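Local coordinates for protein putative alpha-L-fucosidase (Bacteroides thetaiotaomicron, PDB 3EYP) that probably acts as an alpha-L-fucosidase of glycoside hydrolase family 29, releasing L-fucose from fucosylated glycans, at residues A47-T52 / A96-G101; P126-E131 / E140-Y145; A222-V227 / E241-G246. One frame throughout, in Å; residues are numbered along the deposited sequence.

Interaction 1 of 3, residues A47-T52 / A96-G101; sequences AIFNPT and AAWKNG
Phe49 O is the polar centre of this contact. It accepts the backbone N-H of Trp98, with N to O 3.2 Å and an N-H...O angle of 144°. The N-H of Ala97 adds a weak bond to the same oxygen, its N 3.4 Å from Phe49 O, and a second weak one to Ala47 O. That oxygen also meets the methyl group of Ala97, whose CB lies 3.2 Å from Ala47 O. A water donates to Pro51 O at 2.9 Å and takes a weak bond from Trp98 NE1, tying the proline backbone to the indole.

Packing spreads out from Trp98. Pro51 comes in at about a right angle over one face of the indole, a CH-pi contact in which CG stands 3.7 Å from the centroid of the five-membered ring and 15° off its normal. Lys99 lays CD against the opposite face, so the indole is held between two aliphatic groups. Phe49 runs alongside Trp98: with CG anti to the backbone N (chi1 -179°), its ring brings CE2 4.0 Å from Trp98 CE3, which sits at the ring edge. Ala96 CB meets the same edge, 3.9 Å from Phe49 CD2. The Phe49 ring also meets those of Phe28, Phe33 and Phe81, while Val105 and Glu108 of helix 105-116 touch Trp98.

With a single sound backbone bond and only weak helpers beside it, the two irregular loops that follow strands 22-26 and 70-76 probably owe much of their hold on each other to the sandwiched indole and the edge contacts of Phe49.

Interaction 2 of 3, residues P126-E131 / E140-Y145; sequences PHDRHE and ERYKEY
Two tyrosines of helix 139-155, Tyr142 and Tyr145, meet Pro126, Asp128 and Glu131 in a mostly buried contact of mixed polar and ring packing, just past strand 119-124 of the parallel barrel sheet. Tyr142 reaches across to residues 126-131 with CG anti to its own N (chi1 175°), and OH gives a weak hydrogen bond to Pro126 O, 2.7 Å away. The same hydroxyl is hydrogen-bonded to Lys76 NZ, so its polar end is shared between the loop and a lysine at the end of strand 70-76. Asp128 CB presses on this phenol from an oblique direction, 3.4 Å from Tyr142 CE1.

Asp128 faces both ways. OD1 turns back to cap the short helix that begins after it, taking the N-H of Glu131 at 3.0 Å from above the carboxylate plane and, weakly, that of His130. OD2 pairs with Lys76 in a salt bridge and receives a water at 2.7 Å; that water in turn accepts from Tyr145 OH at 2.9 Å.

Glu131 packs on the second tyrosine. Its chain bends at chi2 (-76°), folding the carboxylate over a face of Tyr145 so that the two planes are only 18° apart and OE2 lies 3.8 Å from Tyr145 CZ. Glu131 CG touches the same ring at CE2, 3.7 Å away.

Here an N-capped short helix and a longer one succeed each other between strands 119-124 and 162-164, a beta-alpha unit elaborated within the TIM-barrel fold of this family.

Interaction 3 of 3, residues A222-V227 / E241-G246; sequences ATTDSV and EGMLDG
Met243 lays its thioether across Asp225 at about a right angle, SD resting 3.4 Å from OD2, while its CE methyl touches Thr224 OG1 (3.5 Å) and Asp225 CB. The residue opens a type I beta turn, Met243 to Gly246, in the connection leading from helix 236-240 into strand 248-249, the antiparallel partner of strand 223-224. A backbone bond and a side-chain bond set the turn against the strand: Met243 N donates to Thr223 O at 2.8 Å, nearly straight. In return Thr223 OG1, placed between its N and carbonyl carbon (chi1 51°), donates to Met243 O at 2.7 Å. Met243 O also receives Gly246 N, which closes the turn from the opposite face of the carbonyl plane.

Both glycines meet the strand where a side chain would collide: a CB on Gly242 would strike Thr223 O, and one on Gly246 would strike Thr224 CA. Thr224 OG1 is hydrogen-bonded to Gly238 O of helix 236-240.

Asp225 OD1 accepts from Asp247 N and leans on the turn at Gly246 CA, 3.4 Å away. A water donates both to Asp225 OD1 and to Asp245 O, 2.7 Å from the latter, bridging the two segments. Replacing Asp225 by an alanine would probably leave Asp247 N without its acceptor, the bridging water with one partner fewer, and the Met243 sulfur without the carboxylate it rests on. Asp225 N is buried by the contact and has no partner in the model.

Overall arrangement
The three contacts follow one another along the fucosidase-family part of the chain and do not touch. Interactions 1 and 2 are neighbours, their centres 24 Å apart and nearest atoms about 10 Å apart; both lie in the connections that follow successive barrel strands, 22-26, 70-76 and 119-124. In TIM barrels the active site lies at the C-terminal ends of the strands, where these connections start, but no ligand marks it in these contacts. Interaction 3 has its centre 31 Å from that of interaction 2 and 45 Å from that of interaction 1, across the chain's centre from the latter. There Ala222 N is hydrogen-bonded to His391 NE2, bordering the F5/8 type C domain.

Interaction 1 of 3, residues A47-T52 / A96-G101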
# COMPACT_ATOMS: atom_id res chain seq x y z
N ALA A 47 -21.94 -22.24 -13.28
CA ALA A 47 -23.08 -22.57 -12.42
C ALA A 47 -22.73 -22.58 -10.92
O ALA A 47 -23.57 -22.28 -10.06
CB ALA A 47 -23.67 -23.96 -12.77
N ILE A 48 -21.50 -23.00 -10.61
CA ILE A 48 -21.10 -23.17 -9.20
C ILE A 48 -21.00 -21.87 -8.42
O ILE A 48 -20.95 -21.89 -7.19
CB ILE A 48 -19.76 -23.97 -9.00
CG1 ILE A 48 -18.52 -23.12 -9.38
CG2 ILE A 48 -19.74 -25.26 -9.82
CD1 ILE A 48 -17.14 -23.86 -8.99
N PHE A 49 -20.99 -20.74 -9.11
CA PHE A 49 -20.86 -19.46 -8.42
C PHE A 49 -22.21 -19.08 -7.88
O PHE A 49 -23.15 -18.76 -8.58
CB PHE A 49 -20.29 -18.35 -9.33
CG PHE A 49 -20.12 -17.02 -8.63
CD1 PHE A 49 -18.96 -16.75 -7.93
CD2 PHE A 49 -21.12 -16.07 -8.62
CE1 PHE A 49 -18.74 -15.55 -7.28
CE2 PHE A 49 -20.92 -14.84 -7.95
CZ PHE A 49 -19.72 -14.58 -7.29
N ASN A 50 -22.27 -19.08 -6.56
CA ASN A 50 -23.51 -18.97 -5.88
C ASN A 50 -23.43 -18.54 -4.42
O ASN A 50 -23.83 -19.30 -3.54
CB ASN A 50 -24.20 -20.35 -5.94
CG ASN A 50 -25.65 -20.26 -5.67
OD1 ASN A 50 -26.27 -19.21 -5.86
ND2 ASN A 50 -26.23 -21.35 -5.21
N PRO A 51 -22.99 -17.30 -4.16
CA PRO A 51 -22.98 -16.82 -2.77
C PRO A 51 -24.36 -16.68 -2.21
O PRO A 51 -25.26 -16.35 -2.92
CB PRO A 51 -22.31 -15.47 -2.87
CG PRO A 51 -22.48 -15.06 -4.33
CD PRO A 51 -22.42 -16.32 -5.10
N THR A 52 -24.50 -16.97 -0.93
CA THR A 52 -25.84 -17.18 -0.36
C THR A 52 -26.32 -16.06 0.51
O THR A 52 -27.51 -15.95 0.78
CB THR A 52 -25.94 -18.50 0.34
OG1 THR A 52 -24.90 -18.66 1.33
CG2 THR A 52 -25.88 -19.65 -0.76
N ALA A 96 -24.10 -17.76 -13.84
CA ALA A 96 -24.06 -18.26 -12.48
C ALA A 96 -25.45 -18.69 -12.00
O ALA A 96 -26.48 -18.29 -12.55
CB ALA A 96 -23.48 -17.20 -11.51
N ALA A 97 -25.45 -19.50 -10.99
CA ALA A 97 -26.69 -19.89 -10.32
C ALA A 97 -27.16 -18.70 -9.48
O ALA A 97 -28.33 -18.42 -9.37
CB ALA A 97 -26.51 -21.17 -9.48
N TRP A 98 -26.20 -17.90 -9.04
CA TRP A 98 -26.43 -16.76 -8.15
C TRP A 98 -27.43 -15.83 -8.81
O TRP A 98 -27.27 -15.41 -9.95
CB TRP A 98 -25.13 -15.97 -7.92
CG TRP A 98 -25.28 -14.75 -7.03
CD1 TRP A 98 -25.77 -14.72 -5.75
CD2 TRP A 98 -24.88 -13.41 -7.33
NE1 TRP A 98 -25.73 -13.45 -5.26
CE2 TRP A 98 -25.19 -12.62 -6.20
CE3 TRP A 98 -24.29 -12.80 -8.44
CZ2 TRP A 98 -24.92 -11.26 -6.15
CZ3 TRP A 98 -24.06 -11.46 -8.40
CH2 TRP A 98 -24.38 -10.69 -7.26
N LYS A 99 -28.49 -15.53 -8.10
CA LYS A 99 -29.48 -14.56 -8.62
C LYS A 99 -30.02 -14.91 -10.02
O LYS A 99 -30.43 -14.04 -10.79
CB LYS A 99 -28.87 -13.18 -8.62
CG LYS A 99 -28.93 -12.55 -7.21
CD LYS A 99 -28.35 -11.20 -7.14
CE LYS A 99 -28.43 -10.69 -5.72
NZ LYS A 99 -28.45 -9.20 -5.65
N ASN A 100 -30.04 -16.20 -10.30
CA ASN A 100 -30.50 -16.74 -11.59
C ASN A 100 -29.84 -16.06 -12.78
O ASN A 100 -30.42 -15.85 -13.85
CB ASN A 100 -32.05 -16.67 -11.65
CG ASN A 100 -32.65 -17.43 -12.86
OD1 ASN A 100 -33.61 -16.96 -13.44
ND2 ASN A 100 -32.07 -18.57 -13.24
N GLY A 101 -28.58 -15.68 -12.57
CA GLY A 101 -27.77 -15.10 -13.62
C GLY A 101 -27.94 -13.60 -13.83
O GLY A 101 -27.45 -13.02 -14.79
O HOH W 1 -26.27 -13.76 -1.94

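Interaction 2 of 3, residues P126-E131 / E140-Y145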
# COMPACT_ATOMS: atom_id res chain seq x y z
N PRO A 126 -4.48 -9.62 -16.13
CA PRO A 126 -3.98 -9.68 -17.51
C PRO A 126 -3.87 -11.05 -18.14
O PRO A 126 -4.28 -11.23 -19.27
CB PRO A 126 -2.63 -8.97 -17.45
CG PRO A 126 -2.74 -8.06 -16.29
CD PRO A 126 -3.68 -8.73 -15.29
N HIS A 127 -3.26 -12.00 -17.44
CA HIS A 127 -3.21 -13.37 -17.92
C HIS A 127 -4.59 -13.99 -17.66
O HIS A 127 -5.15 -13.88 -16.57
CB HIS A 127 -2.12 -14.21 -17.24
CG HIS A 127 -2.10 -15.64 -17.66
ND1 HIS A 127 -1.88 -16.06 -18.97
CD2 HIS A 127 -2.24 -16.78 -16.93
CE1 HIS A 127 -1.88 -17.37 -19.02
NE2 HIS A 127 -2.13 -17.84 -17.80
N ASP A 128 -5.13 -14.59 -18.71
CA ASP A 128 -6.52 -15.18 -18.67
C ASP A 128 -6.49 -16.59 -19.17
O ASP A 128 -6.36 -16.86 -20.39
CB ASP A 128 -7.46 -14.25 -19.50
CG ASP A 128 -8.94 -14.59 -19.38
OD1 ASP A 128 -9.29 -15.77 -19.32
OD2 ASP A 128 -9.74 -13.62 -19.34
N ARG A 129 -6.58 -17.51 -18.23
CA ARG A 129 -6.51 -18.92 -18.53
C ARG A 129 -7.72 -19.40 -19.32
O ARG A 129 -7.61 -20.33 -20.15
CB ARG A 129 -6.34 -19.77 -17.27
CG ARG A 129 -5.03 -19.62 -16.60
CD ARG A 129 -5.06 -20.17 -15.22
NE ARG A 129 -3.85 -19.88 -14.48
CZ ARG A 129 -3.79 -19.53 -13.23
NH1 ARG A 129 -4.91 -19.37 -12.53
NH2 ARG A 129 -2.61 -19.25 -12.69
N HIS A 130 -8.84 -18.70 -19.17
CA HIS A 130 -10.09 -19.17 -19.78
C HIS A 130 -9.98 -18.91 -21.26
O HIS A 130 -10.23 -19.78 -22.09
CB HIS A 130 -11.35 -18.50 -19.16
CG HIS A 130 -12.64 -19.00 -19.77
ND1 HIS A 130 -13.21 -20.22 -19.43
CD2 HIS A 130 -13.44 -18.46 -20.72
CE1 HIS A 130 -14.29 -20.42 -20.17
NE2 HIS A 130 -14.46 -19.36 -20.96
N GLU A 131 -9.48 -17.73 -21.59
CA GLU A 131 -9.43 -17.28 -22.96
C GLU A 131 -8.43 -18.11 -23.66
O GLU A 131 -8.58 -18.42 -24.88
CB GLU A 131 -9.14 -15.79 -23.07
CG GLU A 131 -10.37 -14.93 -22.68
CD GLU A 131 -11.40 -14.88 -23.75
OE1 GLU A 131 -11.04 -14.70 -24.93
OE2 GLU A 131 -12.59 -14.99 -23.43
N GLU A 140 -3.31 -10.50 -30.03
CA GLU A 140 -3.95 -9.33 -30.62
C GLU A 140 -5.45 -9.35 -30.30
O GLU A 140 -6.11 -8.30 -30.09
CB GLU A 140 -3.77 -9.33 -32.14
CG GLU A 140 -4.36 -8.14 -32.86
CD GLU A 140 -3.62 -6.84 -32.51
OE1 GLU A 140 -2.56 -6.89 -31.80
OE2 GLU A 140 -4.12 -5.77 -32.91
N ARG A 141 -5.98 -10.55 -30.30
CA ARG A 141 -7.42 -10.74 -30.08
C ARG A 141 -7.73 -10.46 -28.61
O ARG A 141 -8.73 -9.85 -28.24
CB ARG A 141 -7.86 -12.18 -30.42
CG ARG A 141 -8.27 -12.51 -31.85
CD ARG A 141 -8.85 -14.00 -31.85
NE ARG A 141 -10.26 -14.15 -32.22
CZ ARG A 141 -11.20 -14.80 -31.53
NH1 ARG A 141 -10.93 -15.40 -30.37
NH2 ARG A 141 -12.43 -14.87 -32.02
N TYR A 142 -6.85 -10.95 -27.78
CA TYR A 142 -7.06 -10.89 -26.35
C TYR A 142 -6.91 -9.42 -25.94
O TYR A 142 -7.56 -8.93 -25.03
CB TYR A 142 -6.06 -11.76 -25.60
CG TYR A 142 -6.22 -11.56 -24.09
CD1 TYR A 142 -7.30 -12.14 -23.41
CD2 TYR A 142 -5.36 -10.76 -23.36
CE1 TYR A 142 -7.47 -11.97 -22.06
CE2 TYR A 142 -5.56 -10.55 -22.00
CZ TYR A 142 -6.63 -11.18 -21.36
OH TYR A 142 -6.85 -11.04 -19.99
N LYS A 143 -5.99 -8.75 -26.62
CA LYS A 143 -5.78 -7.31 -26.38
C LYS A 143 -7.08 -6.59 -26.57
O LYS A 143 -7.47 -5.76 -25.75
CB LYS A 143 -4.73 -6.72 -27.32
CG LYS A 143 -4.79 -5.18 -27.43
CD LYS A 143 -3.87 -4.61 -28.48
CE LYS A 143 -4.43 -4.78 -29.88
NZ LYS A 143 -3.61 -4.01 -30.88
N GLU A 144 -7.79 -6.89 -27.65
CA GLU A 144 -9.10 -6.21 -27.86
C GLU A 144 -10.16 -6.60 -26.84
O GLU A 144 -10.92 -5.77 -26.40
CB GLU A 144 -9.68 -6.44 -29.27
CG GLU A 144 -8.74 -6.08 -30.37
CD GLU A 144 -8.31 -4.61 -30.32
OE1 GLU A 144 -9.13 -3.72 -29.95
OE2 GLU A 144 -7.12 -4.36 -30.64
N TYR A 145 -10.20 -7.89 -26.47
CA TYR A 145 -11.17 -8.41 -25.48
C TYR A 145 -11.01 -7.67 -24.15
O TYR A 145 -11.95 -7.10 -23.54
CB TYR A 145 -10.97 -9.93 -25.22
CG TYR A 145 -11.70 -10.52 -23.99
CD1 TYR A 145 -13.09 -10.56 -23.95
CD2 TYR A 145 -11.01 -11.03 -22.89
CE1 TYR A 145 -13.76 -11.07 -22.87
CE2 TYR A 145 -11.67 -11.54 -21.80
CZ TYR A 145 -13.05 -11.56 -21.79
OH TYR A 145 -13.77 -12.10 -20.77
O HOH W 2 -12.41 -14.06 -19.20

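Interaction 3 of 3, residues A222-V227 / E241-G246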
# COMPACT_ATOMS: atom_id res chain seq x y z
N ALA A 222 11.39 5.28 -3.07
CA ALA A 222 10.22 5.38 -3.91
C ALA A 222 10.63 5.26 -5.35
O ALA A 222 9.80 5.00 -6.23
CB ALA A 222 9.48 6.70 -3.68
N THR A 223 11.89 5.60 -5.58
CA THR A 223 12.54 5.49 -6.89
C THR A 223 13.21 4.13 -7.10
O THR A 223 13.73 3.49 -6.16
CB THR A 223 13.65 6.60 -7.09
OG1 THR A 223 14.56 6.64 -5.96
CG2 THR A 223 13.02 7.95 -7.27
N THR A 224 13.25 3.76 -8.36
CA THR A 224 13.98 2.59 -8.83
C THR A 224 14.13 2.68 -10.35
O THR A 224 13.54 3.54 -10.98
CB THR A 224 13.32 1.19 -8.40
OG1 THR A 224 14.31 0.16 -8.46
CG2 THR A 224 12.09 0.78 -9.26
N ASP A 225 14.87 1.76 -10.91
CA ASP A 225 15.06 1.72 -12.37
C ASP A 225 13.86 0.99 -12.96
O ASP A 225 13.42 -0.02 -12.42
CB ASP A 225 16.34 1.01 -12.76
CG ASP A 225 17.60 1.91 -12.63
OD1 ASP A 225 17.46 3.13 -12.43
OD2 ASP A 225 18.74 1.35 -12.68
N SER A 226 13.33 1.49 -14.07
CA SER A 226 12.10 0.88 -14.61
C SER A 226 12.33 -0.53 -15.11
O SER A 226 11.39 -1.32 -15.25
CB SER A 226 11.47 1.74 -15.68
OG SER A 226 12.22 1.65 -16.85
N VAL A 227 13.60 -0.85 -15.34
CA VAL A 227 13.99 -2.22 -15.79
C VAL A 227 13.74 -3.26 -14.72
O VAL A 227 13.49 -4.46 -15.00
CB VAL A 227 15.45 -2.25 -16.34
CG1 VAL A 227 16.48 -2.14 -15.20
CG2 VAL A 227 15.69 -3.50 -17.20
N GLU A 241 13.89 -2.86 -2.36
CA GLU A 241 14.62 -1.68 -1.79
C GLU A 241 14.54 -0.44 -2.62
O GLU A 241 14.70 0.68 -2.15
CB GLU A 241 16.08 -2.04 -1.51
CG GLU A 241 16.16 -3.09 -0.38
CD GLU A 241 17.55 -3.50 0.08
OE1 GLU A 241 18.52 -2.80 -0.26
OE2 GLU A 241 17.64 -4.55 0.78
N GLY A 242 14.41 -0.66 -3.91
CA GLY A 242 14.41 0.38 -4.86
C GLY A 242 15.87 0.84 -4.97
O GLY A 242 16.76 0.15 -4.53
N MET A 243 16.05 1.98 -5.60
CA MET A 243 17.40 2.58 -5.77
C MET A 243 17.35 4.10 -5.58
O MET A 243 16.50 4.80 -6.16
CB MET A 243 17.97 2.25 -7.17
CG MET A 243 17.88 0.78 -7.68
SD MET A 243 18.24 0.57 -9.44
CE MET A 243 17.35 -0.99 -9.73
N LEU A 244 18.28 4.62 -4.79
CA LEU A 244 18.35 6.09 -4.59
C LEU A 244 18.56 6.78 -5.92
O LEU A 244 18.01 7.86 -6.21
CB LEU A 244 19.49 6.45 -3.63
CG LEU A 244 19.63 7.92 -3.24
CD1 LEU A 244 18.36 8.33 -2.54
CD2 LEU A 244 20.90 8.12 -2.34
N ASP A 245 19.37 6.14 -6.75
CA ASP A 245 19.73 6.66 -8.12
C ASP A 245 18.82 6.08 -9.21
O ASP A 245 19.11 6.12 -10.41
CB ASP A 245 21.21 6.40 -8.47
CG ASP A 245 21.58 4.92 -8.51
OD1 ASP A 245 20.82 4.07 -7.99
OD2 ASP A 245 22.66 4.60 -9.04
N GLY A 246 17.70 5.51 -8.78
CA GLY A 246 16.67 5.01 -9.76
C GLY A 246 16.19 6.04 -10.74
O GLY A 246 16.01 7.22 -10.43
O HOH W 3 19.49 4.64 -12.69